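Local coordinates for CCHC-type domain-containing protein (Trypanosoma brucei brucei, PDB 7C45) that binds oligouridine RNA and probably acts as a 3'-5' exonuclease of the RNase D family that trims guide RNAs, at residues 56-61 with 176-181. Numbering follows the deposited sequence.
Sequences RISLVQ and DIRPLP
Arg178 reaches from the loop ahead of helix 182-202 to a classic beta bulge in strand 57-64, where Ser58 and Leu59 both face Glu43, a calcium ligand on the neighbouring strand 37-44; all lie in the 3'-5' exonuclease domain, of the RNase H clan. Followed outward, the arginine chain leaves CB with CG anti to its carbonyl carbon and bends at the CB-CG bond (chi2 -59°), which swings the guanidinium toward the strand. At the tip, NE forms a salt bridge with Asp74 OD2, while Trp175 O, just ahead of 176-181, accepts from NH1 and also from the hydroxyl of Ser58, whose stronger polar partner it is. NH1 donates as well to Ile177 O over 2.8 Å, approaching from above that carbonyl's plane. NH2 crosses to Ser58 OG at 2.9 Å; the N-H...O angle of 168° and an oxygen only 7° out of the guanidinium plane identify a nearly straight edge-on bond. The hydroxyl thus receives the N-H of Arg178 while giving its own proton to the loop backbone. Because Ser58 OG and Ile177 O both lie close to the guanidinium plane, these two bonds fix the rotation of the group. One of its faces is covered by Leu180 CD1, 3.7 Å above the plane and over its centre. The same methyl meets the Leu59 fork, tip to tip. Leu59 also packs on Ala188 of helix 182-202, joining strand, loop and helix: its CD1 and CD2 lie 3.8 and 3.9 Å from Leu180 CD1.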
loop_
_atom_site.group_PDB
_atom_site.type_symbol
_atom_site.label_atom_id
_atom_site.label_comp_id
_atom_site.label_asym_id
_atom_site.label_seq_id
_atom_site.Cartn_x
_atom_site.Cartn_y
_atom_site.Cartn_z
ATOM N N ARG A 56 -9.903 3.721 -16.639
ATOM C CA ARG A 56 -9.368 2.635 -17.459
ATOM C C ARG A 56 -7.957 2.290 -17.008
ATOM O O ARG A 56 -7.125 3.174 -16.843
ATOM C CB ARG A 56 -9.355 3.064 -18.920
ATOM C CG ARG A 56 -8.925 1.993 -19.885
ATOM C CD ARG A 56 -9.098 2.550 -21.296
ATOM N NE ARG A 56 -8.670 1.636 -22.336
ATOM C CZ ARG A 56 -8.818 1.879 -23.627
ATOM N NH1 ARG A 56 -9.399 3.012 -24.028
ATOM N NH2 ARG A 56 -8.399 0.990 -24.516
ATOM N N ILE A 57 -7.698 1.007 -16.763
ATOM C CA ILE A 57 -6.365 0.614 -16.316
ATOM C C ILE A 57 -5.338 0.977 -17.377
ATOM O O ILE A 57 -5.509 0.669 -18.559
ATOM C CB ILE A 57 -6.311 -0.885 -16.010
ATOM C CG1 ILE A 57 -7.079 -1.195 -14.722
ATOM C CG2 ILE A 57 -4.871 -1.320 -15.893
ATOM C CD1 ILE A 57 -7.231 -2.661 -14.463
ATOM N N SER A 58 -4.265 1.644 -16.950
ATOM C CA SER A 58 -3.160 1.991 -17.836
ATOM C C SER A 58 -1.957 1.087 -17.578
ATOM O O SER A 58 -1.477 0.398 -18.482
ATOM C CB SER A 58 -2.779 3.458 -17.644
ATOM O OG SER A 58 -1.696 3.829 -18.471
ATOM N N LEU A 59 -1.479 1.081 -16.342
ATOM C CA LEU A 59 -0.360 0.260 -15.893
ATOM C C LEU A 59 -0.791 -0.634 -14.736
ATOM O O LEU A 59 -1.604 -0.232 -13.905
ATOM C CB LEU A 59 0.811 1.138 -15.423
ATOM C CG LEU A 59 1.422 2.114 -16.428
ATOM C CD1 LEU A 59 2.494 2.994 -15.772
ATOM C CD2 LEU A 59 1.984 1.340 -17.654
ATOM N N VAL A 60 -0.259 -1.857 -14.694
ATOM C CA VAL A 60 -0.209 -2.655 -13.473
ATOM C C VAL A 60 1.261 -2.843 -13.132
ATOM O O VAL A 60 2.049 -3.211 -14.006
ATOM C CB VAL A 60 -0.916 -4.010 -13.630
ATOM C CG1 VAL A 60 -0.697 -4.877 -12.375
ATOM C CG2 VAL A 60 -2.400 -3.796 -13.932
ATOM N N GLN A 61 1.643 -2.510 -11.901
ATOM C CA GLN A 61 3.045 -2.539 -11.498
ATOM C C GLN A 61 3.282 -3.692 -10.531
ATOM O O GLN A 61 2.421 -4.007 -9.717
ATOM C CB GLN A 61 3.453 -1.209 -10.865
ATOM C CG GLN A 61 3.150 -0.024 -11.783
ATOM C CD GLN A 61 1.816 0.616 -11.475
ATOM O OE1 GLN A 61 0.774 0.208 -11.995
ATOM N NE2 GLN A 61 1.833 1.609 -10.613
ATOM N N ASP A 176 -2.921 8.101 -20.149
ATOM C CA ASP A 176 -3.245 7.633 -21.487
ATOM C C ASP A 176 -2.128 7.860 -22.500
ATOM O O ASP A 176 -2.134 7.219 -23.556
ATOM C CB ASP A 176 -4.513 8.323 -22.001
ATOM C CG ASP A 176 -4.393 9.850 -22.031
ATOM O OD1 ASP A 176 -3.778 10.454 -21.125
ATOM O OD2 ASP A 176 -4.955 10.434 -22.963
ATOM N N ILE A 177 -1.191 8.761 -22.221
ATOM C CA ILE A 177 -0.223 9.144 -23.238
ATOM C C ILE A 177 0.756 8.004 -23.463
ATOM O O ILE A 177 1.157 7.302 -22.524
ATOM C CB ILE A 177 0.519 10.434 -22.849
ATOM C CG1 ILE A 177 1.202 10.277 -21.495
ATOM C CG2 ILE A 177 -0.413 11.629 -22.842
ATOM C CD1 ILE A 177 2.149 11.415 -21.183
ATOM N N ARG A 178 1.123 7.802 -24.724
ATOM C CA ARG A 178 2.148 6.824 -25.087
ATOM C C ARG A 178 3.078 7.445 -26.125
ATOM O O ARG A 178 2.632 8.115 -27.047
ATOM C CB ARG A 178 1.537 5.534 -25.635
ATOM C CG ARG A 178 0.818 4.678 -24.607
ATOM C CD ARG A 178 1.761 4.259 -23.475
ATOM N NE ARG A 178 1.114 3.351 -22.539
ATOM C CZ ARG A 178 0.293 3.738 -21.563
ATOM N NH1 ARG A 178 0.024 5.019 -21.385
ATOM N NH2 ARG A 178 -0.240 2.838 -20.759
ATOM N N PRO A 179 4.378 7.254 -25.963
ATOM C CA PRO A 179 5.045 6.590 -24.854
ATOM C C PRO A 179 4.906 7.395 -23.578
ATOM O O PRO A 179 4.768 8.609 -23.641
ATOM C CB PRO A 179 6.511 6.551 -25.292
ATOM C CG PRO A 179 6.635 7.737 -26.207
ATOM C CD PRO A 179 5.333 7.813 -26.928
ATOM N N LEU A 180 4.925 6.714 -22.433
ATOM C CA LEU A 180 4.958 7.413 -21.157
ATOM C C LEU A 180 6.351 7.997 -20.938
ATOM O O LEU A 180 7.347 7.276 -21.074
ATOM C CB LEU A 180 4.592 6.463 -20.029
ATOM C CG LEU A 180 3.110 6.041 -19.947
ATOM C CD1 LEU A 180 2.944 4.797 -19.091
ATOM C CD2 LEU A 180 2.243 7.185 -19.418
ATOM N N PRO A 181 6.467 9.277 -20.599
ATOM C CA PRO A 181 7.791 9.833 -20.301
ATOM C C PRO A 181 8.459 9.085 -19.157
ATOM O O PRO A 181 7.797 8.486 -18.307
ATOM C CB PRO A 181 7.489 11.287 -19.923
ATOM C CG PRO A 181 6.197 11.581 -20.563
ATOM C CD PRO A 181 5.419 10.301 -20.478
#